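Local coordinates for 2-oxoadipate dioxygenase/decarboxylase (Pseudomonas putida, PDB 6W1G), which catalyses the iron(II)-dependent decarboxylation and hydroxylation of 2-oxoadipate to (R)-2-hydroxyglutarate in D-lysine catabolism, at residues A236-M241 with I246-V251; P255-R258 with L264-T267; E296-A301 with E397-V402. One frame throughout, in Å; residues are numbered along the deposited sequence. Where two conformers were deposited one is given.

The three contacts form a series leading from the end of helix 234-240 to the metal site, here occupied by nickel and held by His70, His226 and Glu294. Interaction 1 lies farthest out, the side chain of Met241 being about 13 Å from the metal. It meets interaction 2, about 13 Å away between centres, where Thr267 OG1 bonds to Lys249 O at 2.9 Å. Interactions 2 and 3 are about 9 Å apart between centres and share the hairpin of strands 264-275 and 288-298, joined by Arg265 N to Gln297 O at 2.9 Å. In interaction 3 the Phe399 side chain comes within about 5 Å of the metal, and 397-402 ends at Val402, which binds 2-oxoadipate.

Interaction 1 (A236-M241 with I246-V251); sequences AIQLGM and IPPKAV
Gln238, on helix 234-240, and Met241, in the turn that follows, both pack against Pro248 of the loop 246-251. The extended side chain of Gln238 runs obliquely past Pro248, its CG 4.0 Å from Pro248 CG. In the conformer given, Gln238 NE2 lies 3.0 Å from Lys249 O, at an angle too poor for a hydrogen bond. Met241 has the larger apolar share. Its CB rests 3.8 Å from Pro248 CD, and a bend at its last torsion (chi3 83°) turns the methyl CE to the same ring, 3.8 Å from Pro248 CB. The Ile246 side chain crosses that of Met241 at about a right angle, CD1 reaching 4.1 Å from Met241 CG. The turn between the segments is closed by the backbone bond from Ile246 N to Met241 O, 3.2 Å long and nearly straight at 164°. This is plain packing that joins the turn after helix 234-240 to the loop leading to strand 264-275. Helix 29-48 touches Met241 through Leu37, while Phe269 of strand 264-275 packs on both Met241 and Ile246. Farther along the loop, Lys249 pairs by backbone with Ser268 of that strand, and Ala250 and Val251 abut Ala330 of helix 330-341.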
loop_
_atom_site.group_PDB
_atom_site.type_symbol
_atom_site.label_atom_id
_atom_site.label_comp_id
_atom_site.label_asym_id
_atom_site.label_seq_id
_atom_site.Cartn_x
_atom_site.Cartn_y
_atom_site.Cartn_z
ATOM N N ALA A 236 -15.734 9.012 7.929
ATOM C CA ALA A 236 -16.000 8.908 9.347
ATOM C C ALA A 236 -14.740 9.148 10.155
ATOM O O ALA A 236 -14.783 9.811 11.199
ATOM C CB ALA A 236 -16.626 7.562 9.678
ATOM N N ILE A 237 -13.608 8.609 9.717
ATOM C CA ILE A 237 -12.428 8.830 10.531
ATOM C C ILE A 237 -12.048 10.314 10.506
ATOM O O ILE A 237 -11.596 10.845 11.510
ATOM C CB ILE A 237 -11.287 7.870 10.146
ATOM C CG1 ILE A 237 -10.437 7.670 11.381
ATOM C CG2 ILE A 237 -10.605 8.374 8.935
ATOM C CD1 ILE A 237 -9.647 6.446 11.314
ATOM N N GLN A 238 -12.194 10.986 9.357
ATOM C CA GLN A 238 -11.867 12.414 9.281
ATOM C C GLN A 238 -12.703 13.222 10.262
ATOM O O GLN A 238 -12.202 14.196 10.822
ATOM C CB GLN A 238 -12.066 12.957 7.871
ATOM C CG GLN A 238 -10.936 12.660 6.934
ATOM C CD GLN A 238 -11.053 13.446 5.653
ATOM O OE1 GLN A 238 -11.970 13.236 4.864
ATOM N NE2 GLN A 238 -10.140 14.377 5.451
ATOM N N LEU A 239 -13.951 12.817 10.489
ATOM C CA LEU A 239 -14.804 13.503 11.434
ATOM C C LEU A 239 -14.374 13.275 12.881
ATOM O O LEU A 239 -14.711 14.075 13.757
ATOM C CB LEU A 239 -16.269 13.111 11.325
ATOM C CG LEU A 239 -17.030 13.740 10.204
ATOM C CD1 LEU A 239 -18.440 13.113 10.140
ATOM C CD2 LEU A 239 -17.166 15.243 10.392
ATOM N N GLY A 240 -13.708 12.171 13.167
ATOM C CA GLY A 240 -13.204 11.910 14.506
ATOM C C GLY A 240 -11.782 12.383 14.809
ATOM O O GLY A 240 -11.452 12.499 16.005
ATOM N N MET A 241 -10.975 12.747 13.766
ATOM C CA MET A 241 -9.529 13.050 13.873
ATOM C C MET A 241 -9.144 14.425 14.471
ATOM O O MET A 241 -8.180 14.492 15.275
ATOM C CB MET A 241 -8.827 12.893 12.528
ATOM C CG MET A 241 -8.492 11.476 12.163
ATOM S SD MET A 241 -8.050 11.142 10.476
ATOM C CE MET A 241 -6.346 11.582 10.498
ATOM N N ILE A 246 -5.046 15.246 15.499
ATOM C CA ILE A 246 -4.392 14.884 14.245
ATOM C C ILE A 246 -5.245 15.416 13.098
ATOM O O ILE A 246 -5.782 14.613 12.293
ATOM C CB ILE A 246 -4.101 13.371 14.187
ATOM C CG1 ILE A 246 -5.293 12.559 14.721
ATOM C CG2 ILE A 246 -2.834 13.068 14.999
ATOM C CD1 ILE A 246 -5.158 11.047 14.491
ATOM N N PRO A 247 -5.526 16.734 13.058
ATOM C CA PRO A 247 -6.416 17.230 12.003
ATOM C C PRO A 247 -5.823 16.875 10.662
ATOM O O PRO A 247 -4.660 17.227 10.372
ATOM C CB PRO A 247 -6.423 18.748 12.206
ATOM C CG PRO A 247 -5.214 19.031 12.960
ATOM C CD PRO A 247 -4.967 17.829 13.849
ATOM N N PRO A 248 -6.571 16.206 9.813
ATOM C CA PRO A 248 -5.974 15.801 8.545
ATOM C C PRO A 248 -6.205 16.875 7.503
ATOM O O PRO A 248 -6.976 17.815 7.688
ATOM C CB PRO A 248 -6.775 14.562 8.170
ATOM C CG PRO A 248 -8.155 14.855 8.696
ATOM C CD PRO A 248 -7.891 15.577 10.018
ATOM N N LYS A 249 -5.521 16.700 6.389
ATOM C CA LYS A 249 -5.837 17.482 5.219
ATOM C C LYS A 249 -7.283 17.242 4.826
ATOM O O LYS A 249 -7.759 16.095 4.767
ATOM C CB LYS A 249 -4.890 17.068 4.101
ATOM C CG LYS A 249 -3.405 17.372 4.366
ATOM C CD LYS A 249 -3.071 18.839 4.355
ATOM C CE LYS A 249 -1.584 19.012 4.006
ATOM N NZ LYS A 249 -0.922 20.063 4.821
ATOM N N ALA A 250 -8.009 18.327 4.591
ATOM C CA ALA A 250 -9.388 18.208 4.137
ATOM C C ALA A 250 -9.486 17.575 2.759
ATOM O O ALA A 250 -10.458 16.874 2.485
ATOM C CB ALA A 250 -10.031 19.582 4.083
ATOM N N VAL A 251 -8.521 17.826 1.875
ATOM C CA VAL A 251 -8.499 17.155 0.587
ATOM C C VAL A 251 -8.163 15.684 0.793
ATOM O O VAL A 251 -7.127 15.326 1.353
ATOM C CB VAL A 251 -7.468 17.805 -0.334
ATOM C CG1 VAL A 251 -7.286 16.991 -1.589
ATOM C CG2 VAL A 251 -7.862 19.229 -0.690
#

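Interaction 2 (P255-R258 with L264-T267); sequences PPTR and LRQT
Arg265 leans its guanidinium over the backbone of the loop 255-258, with Pro256 C and Thr257 N beneath one face; Thr257 N lies 3.6 Å from the guanidinium plane. The side chain leaves the strand with CG opposite the carbonyl carbon (chi1 -58°), runs straight through chi2, then bends at chi3 (77°). This bend lays the group over the Pro256-Thr257 peptide and brings Arg265 NE 2.8 Å from Pro255 O, a weak bond because the angle at its hydrogen is just 125°. Closer to the backbone, Arg265 CG lies 4.1 Å from Pro255 CD, and Pro255 CD lies 3.3 Å from Leu264 O. The contact thus lays an irregular proline-rich loop beside the beginning of strand 264-275, half of a two-stranded antiparallel hairpin with 288-298. Two waters occupy the edge of the guanidinium, in its plane. Arg265 NH2 donates to both: water 1, 2.8 Å from NH2, can donate to Pro255 O, while water 2 donates to Thr257 OG1. Chi1 sets OG1 beside the backbone N of Thr257, 3.3 Å from Arg265 NH1. Asp235 provides the stronger partner for both side chains, its carboxylate forming a salt bridge with Arg265 NH1 and a hydrogen bond with Thr257 OG1.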
loop_
_atom_site.group_PDB
_atom_site.type_symbol
_atom_site.label_atom_id
_atom_site.label_comp_id
_atom_site.label_asym_id
_atom_site.label_seq_id
_atom_site.Cartn_x
_atom_site.Cartn_y
_atom_site.Cartn_z
ATOM N N PRO A 255 -10.736 8.670 -5.412
ATOM C CA PRO A 255 -12.113 8.993 -5.830
ATOM C C PRO A 255 -12.895 9.603 -4.684
ATOM O O PRO A 255 -12.484 9.522 -3.530
ATOM C CB PRO A 255 -12.697 7.620 -6.194
ATOM C CG PRO A 255 -11.960 6.677 -5.251
ATOM C CD PRO A 255 -10.535 7.220 -5.206
ATOM N N PRO A 256 -14.045 10.214 -4.981
ATOM C CA PRO A 256 -14.952 10.655 -3.927
ATOM C C PRO A 256 -15.664 9.494 -3.249
ATOM O O PRO A 256 -15.498 8.322 -3.654
ATOM C CB PRO A 256 -15.938 11.547 -4.682
ATOM C CG PRO A 256 -16.051 10.833 -6.008
ATOM C CD PRO A 256 -14.663 10.298 -6.314
ATOM N N THR A 257 -16.444 9.818 -2.228
ATOM C CA THR A 257 -17.269 8.837 -1.536
ATOM C C THR A 257 -18.154 8.105 -2.531
ATOM O O THR A 257 -18.798 8.724 -3.381
ATOM C CB THR A 257 -18.144 9.565 -0.510
ATOM O OG1 THR A 257 -17.321 10.379 0.352
ATOM C CG2 THR A 257 -18.958 8.568 0.295
ATOM N N ARG A 258 -18.222 6.787 -2.386
ATOM C CA ARG A 258 -19.032 5.934 -3.232
ATOM C C ARG A 258 -19.627 4.823 -2.385
ATOM O O ARG A 258 -19.064 4.404 -1.378
ATOM C CB ARG A 258 -18.149 5.269 -4.315
ATOM C CG ARG A 258 -17.700 6.201 -5.425
ATOM C CD ARG A 258 -16.594 5.593 -6.268
ATOM N NE ARG A 258 -16.943 4.257 -6.768
ATOM C CZ ARG A 258 -17.622 3.994 -7.890
ATOM N NH1 ARG A 258 -18.053 4.984 -8.674
ATOM N NH2 ARG A 258 -17.888 2.724 -8.212
ATOM N N LEU A 264 -8.234 3.409 -3.820
ATOM C CA LEU A 264 -8.190 3.702 -2.403
ATOM C C LEU A 264 -8.435 5.199 -2.234
ATOM O O LEU A 264 -8.311 5.969 -3.183
ATOM C CB LEU A 264 -6.904 3.235 -1.747
ATOM C CG LEU A 264 -5.616 3.920 -2.163
ATOM C CD1 LEU A 264 -5.404 5.262 -1.482
ATOM C CD2 LEU A 264 -4.435 3.022 -1.837
ATOM N N ARG A 265 -8.731 5.591 -0.998
ATOM C CA ARG A 265 -8.786 6.977 -0.584
ATOM C C ARG A 265 -7.813 7.154 0.563
ATOM O O ARG A 265 -7.621 6.233 1.365
ATOM C CB ARG A 265 -10.165 7.349 -0.109
ATOM C CG ARG A 265 -11.250 7.123 -1.146
ATOM C CD ARG A 265 -12.628 7.600 -0.680
ATOM N NE ARG A 265 -12.701 9.051 -0.791
ATOM C CZ ARG A 265 -13.480 9.847 -0.068
ATOM N NH1 ARG A 265 -14.273 9.348 0.857
ATOM N NH2 ARG A 265 -13.459 11.164 -0.294
ATOM N N GLN A 266 -7.142 8.311 0.623
ATOM C CA GLN A 266 -6.142 8.526 1.661
ATOM C C GLN A 266 -6.041 10.004 2.044
ATOM O O GLN A 266 -6.326 10.901 1.235
ATOM C CB GLN A 266 -4.754 8.061 1.232
ATOM C CG GLN A 266 -4.210 8.808 0.041
ATOM C CD GLN A 266 -2.898 8.262 -0.556
ATOM O OE1 GLN A 266 -2.637 7.038 -0.616
ATOM N NE2 GLN A 266 -2.079 9.187 -1.031
ATOM N N THR A 267 -5.643 10.247 3.289
ATOM C CA THR A 267 -5.288 11.609 3.693
ATOM C C THR A 267 -4.198 11.493 4.754
ATOM O O THR A 267 -3.843 10.398 5.201
ATOM C CB THR A 267 -6.495 12.477 4.116
ATOM O OG1 THR A 267 -6.057 13.826 4.257
ATOM C CG2 THR A 267 -7.121 11.995 5.366
HETATM O O HOH W 1 -11.539 11.863 -2.263
HETATM O O HOH W 2 -15.398 12.857 1.068
#

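Interaction 3 (E296-A301 with E397-V402); sequences EQRGAA and EDFLPV
Arg298 brings the outer edge of its guanidinium against the peptide of Asp398 and the Phe399 ring. NH1 and NH2 both point to one acceptor, Asp398 O. The bond from Arg298 NH1 to Asp398 O is 2.8 Å and fairly straight at 153°, and it falls in the carbonyl plane on a lone pair. The NH2 bond to the same Asp398 O is longer, 3.1 Å, and its donor is tilted from that plane. The acceptor lies almost in the guanidinium plane, making this an end-on grip on a main-chain oxygen. The chain is extended from CG to NE, which carries the charged group across from the strand end to the loop. Also in the guanidinium plane, Glu296 OE2 forms a salt bridge with Arg298 NE at 3.0 Å; the hydrogen bonds to it from NE and NH2 are both weak. NH1 has another acceptor in Tyr396 O, so the group is fixed in rotation by partners around its rim. Arg298 NH2 also comes 3.5 Å from Phe399 CE1; the two planes stand 83° apart, and the cation-pi distance of 5.1 Å from Arg298 CZ to the ring centroid allows at most a weak attraction. A methionine in place of Arg298 would probably leave Asp398 O without its paired donors and the Glu296 carboxylate without its countercharge, letting the loop and that carboxylate shift. Glu296 OE2 also accepts from His70 ND1, and the Phe399 ring meets the His70 ring edge-to-face. The arginine is therefore linked through Glu296 to a metal ligand, and the carboxylate probably orients the imidazole. A carboxylate hydrogen-bonded to a metal-binding histidine is a familiar second-shell arrangement, here beside the two-histidine, one-glutamate site of a glyoxalase-clan oxygenase.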
loop_
_atom_site.group_PDB
_atom_site.type_symbol
_atom_site.label_atom_id
_atom_site.label_comp_id
_atom_site.label_asym_id
_atom_site.label_seq_id
_atom_site.Cartn_x
_atom_site.Cartn_y
_atom_site.Cartn_z
ATOM N N GLU A 296 -5.927 5.305 5.251
ATOM C CA GLU A 296 -6.460 4.906 3.943
ATOM C C GLU A 296 -7.669 4.009 4.097
ATOM O O GLU A 296 -7.841 3.310 5.101
ATOM C CB GLU A 296 -5.415 4.206 3.080
ATOM C CG GLU A 296 -5.056 2.774 3.448
ATOM C CD GLU A 296 -3.820 2.205 2.669
ATOM O OE1 GLU A 296 -3.416 2.830 1.700
ATOM O OE2 GLU A 296 -3.262 1.173 3.036
ATOM N N GLN A 297 -8.494 4.036 3.052
ATOM C CA GLN A 297 -9.625 3.161 2.872
ATOM C C GLN A 297 -9.418 2.472 1.511
ATOM O O GLN A 297 -9.168 3.161 0.520
ATOM C CB GLN A 297 -10.943 3.956 2.856
ATOM C CG GLN A 297 -12.178 3.070 2.710
ATOM C CD GLN A 297 -13.443 3.831 2.536
ATOM O OE1 GLN A 297 -13.602 4.980 2.987
ATOM N NE2 GLN A 297 -14.400 3.193 1.910
ATOM N N ARG A 298 -9.520 1.149 1.447
ATOM C CA ARG A 298 -9.219 0.402 0.228
ATOM C C ARG A 298 -10.489 -0.158 -0.375
ATOM O O ARG A 298 -11.241 -0.833 0.318
ATOM C CB ARG A 298 -8.187 -0.713 0.473
ATOM C CG ARG A 298 -6.827 -0.148 0.705
ATOM C CD ARG A 298 -5.765 -1.236 0.971
ATOM N NE ARG A 298 -4.451 -0.616 0.970
ATOM C CZ ARG A 298 -3.757 -0.352 -0.126
ATOM N NH1 ARG A 298 -4.146 -0.814 -1.319
ATOM N NH2 ARG A 298 -2.651 0.380 -0.041
ATOM N N GLY A 299 -10.677 0.111 -1.662
ATOM C CA GLY A 299 -11.807 -0.351 -2.435
ATOM C C GLY A 299 -11.409 -1.307 -3.545
ATOM O O GLY A 299 -10.452 -2.054 -3.389
ATOM N N ALA A 300 -12.172 -1.314 -4.630
ATOM C CA ALA A 300 -12.029 -2.304 -5.685
ATOM C C ALA A 300 -10.825 -2.039 -6.565
ATOM O O ALA A 300 -10.578 -0.922 -7.040
ATOM C CB ALA A 300 -13.273 -2.280 -6.547
ATOM N N ALA A 301 -10.136 -3.121 -6.913
ATOM C CA ALA A 301 -9.134 -3.077 -7.961
ATOM C C ALA A 301 -9.821 -2.855 -9.304
ATOM O O ALA A 301 -10.845 -3.465 -9.609
ATOM C CB ALA A 301 -8.390 -4.400 -7.955
ATOM N N GLU A 397 -4.778 -3.719 -3.706
ATOM C CA GLU A 397 -3.620 -3.944 -2.863
ATOM C C GLU A 397 -2.492 -2.970 -3.104
ATOM O O GLU A 397 -1.485 -3.011 -2.369
ATOM C CB GLU A 397 -3.046 -5.371 -3.124
ATOM C CG GLU A 397 -4.055 -6.455 -2.928
ATOM C CD GLU A 397 -4.447 -6.762 -1.488
ATOM O OE1 GLU A 397 -3.936 -6.110 -0.541
ATOM O OE2 GLU A 397 -5.325 -7.661 -1.303
ATOM N N ASP A 398 -2.624 -2.095 -4.102
ATOM C CA ASP A 398 -1.537 -1.208 -4.558
ATOM C C ASP A 398 -1.843 0.240 -4.165
ATOM O O ASP A 398 -2.483 0.482 -3.138
ATOM C CB ASP A 398 -1.303 -1.498 -6.026
ATOM C CG ASP A 398 -0.864 -2.934 -6.214
ATOM O OD1 ASP A 398 0.251 -3.241 -5.764
ATOM O OD2 ASP A 398 -1.660 -3.747 -6.732
ATOM N N PHE A 399 -1.339 1.192 -4.945
ATOM C CA PHE A 399 -1.342 2.589 -4.534
ATOM C C PHE A 399 -1.882 3.451 -5.669
ATOM O O PHE A 399 -2.037 2.982 -6.814
ATOM C CB PHE A 399 0.065 2.977 -4.099
ATOM C CG PHE A 399 0.476 2.191 -2.881
ATOM C CD1 PHE A 399 0.138 2.640 -1.641
ATOM C CD2 PHE A 399 1.084 0.957 -2.973
ATOM C CE1 PHE A 399 0.411 1.928 -0.510
ATOM C CE2 PHE A 399 1.325 0.200 -1.842
ATOM C CZ PHE A 399 1.055 0.707 -0.607
ATOM N N LEU A 400 -2.238 4.694 -5.336
ATOM C CA LEU A 400 -2.783 5.558 -6.363
ATOM C C LEU A 400 -1.764 5.813 -7.467
ATOM O O LEU A 400 -0.558 5.957 -7.202
ATOM C CB LEU A 400 -3.298 6.862 -5.751
ATOM C CG LEU A 400 -4.516 6.713 -4.822
ATOM C CD1 LEU A 400 -4.839 8.049 -4.145
ATOM C CD2 LEU A 400 -5.735 6.160 -5.578
ATOM N N PRO A 401 -2.191 5.841 -8.718
ATOM C CA PRO A 401 -1.236 6.110 -9.788
ATOM C C PRO A 401 -0.746 7.539 -9.764
ATOM O O PRO A 401 -1.423 8.445 -9.276
ATOM C CB PRO A 401 -2.036 5.833 -11.065
ATOM C CG PRO A 401 -3.451 5.992 -10.681
ATOM C CD PRO A 401 -3.549 5.595 -9.236
ATOM N N VAL A 402 0.462 7.729 -10.296
ATOM C CA VAL A 402 0.974 9.065 -10.533
ATOM C C VAL A 402 0.216 9.668 -11.713
ATOM O O VAL A 402 0.001 8.999 -12.734
ATOM C CB VAL A 402 2.486 9.026 -10.830
ATOM C CG1 VAL A 402 3.046 10.442 -10.986
ATOM C CG2 VAL A 402 3.262 8.265 -9.756
#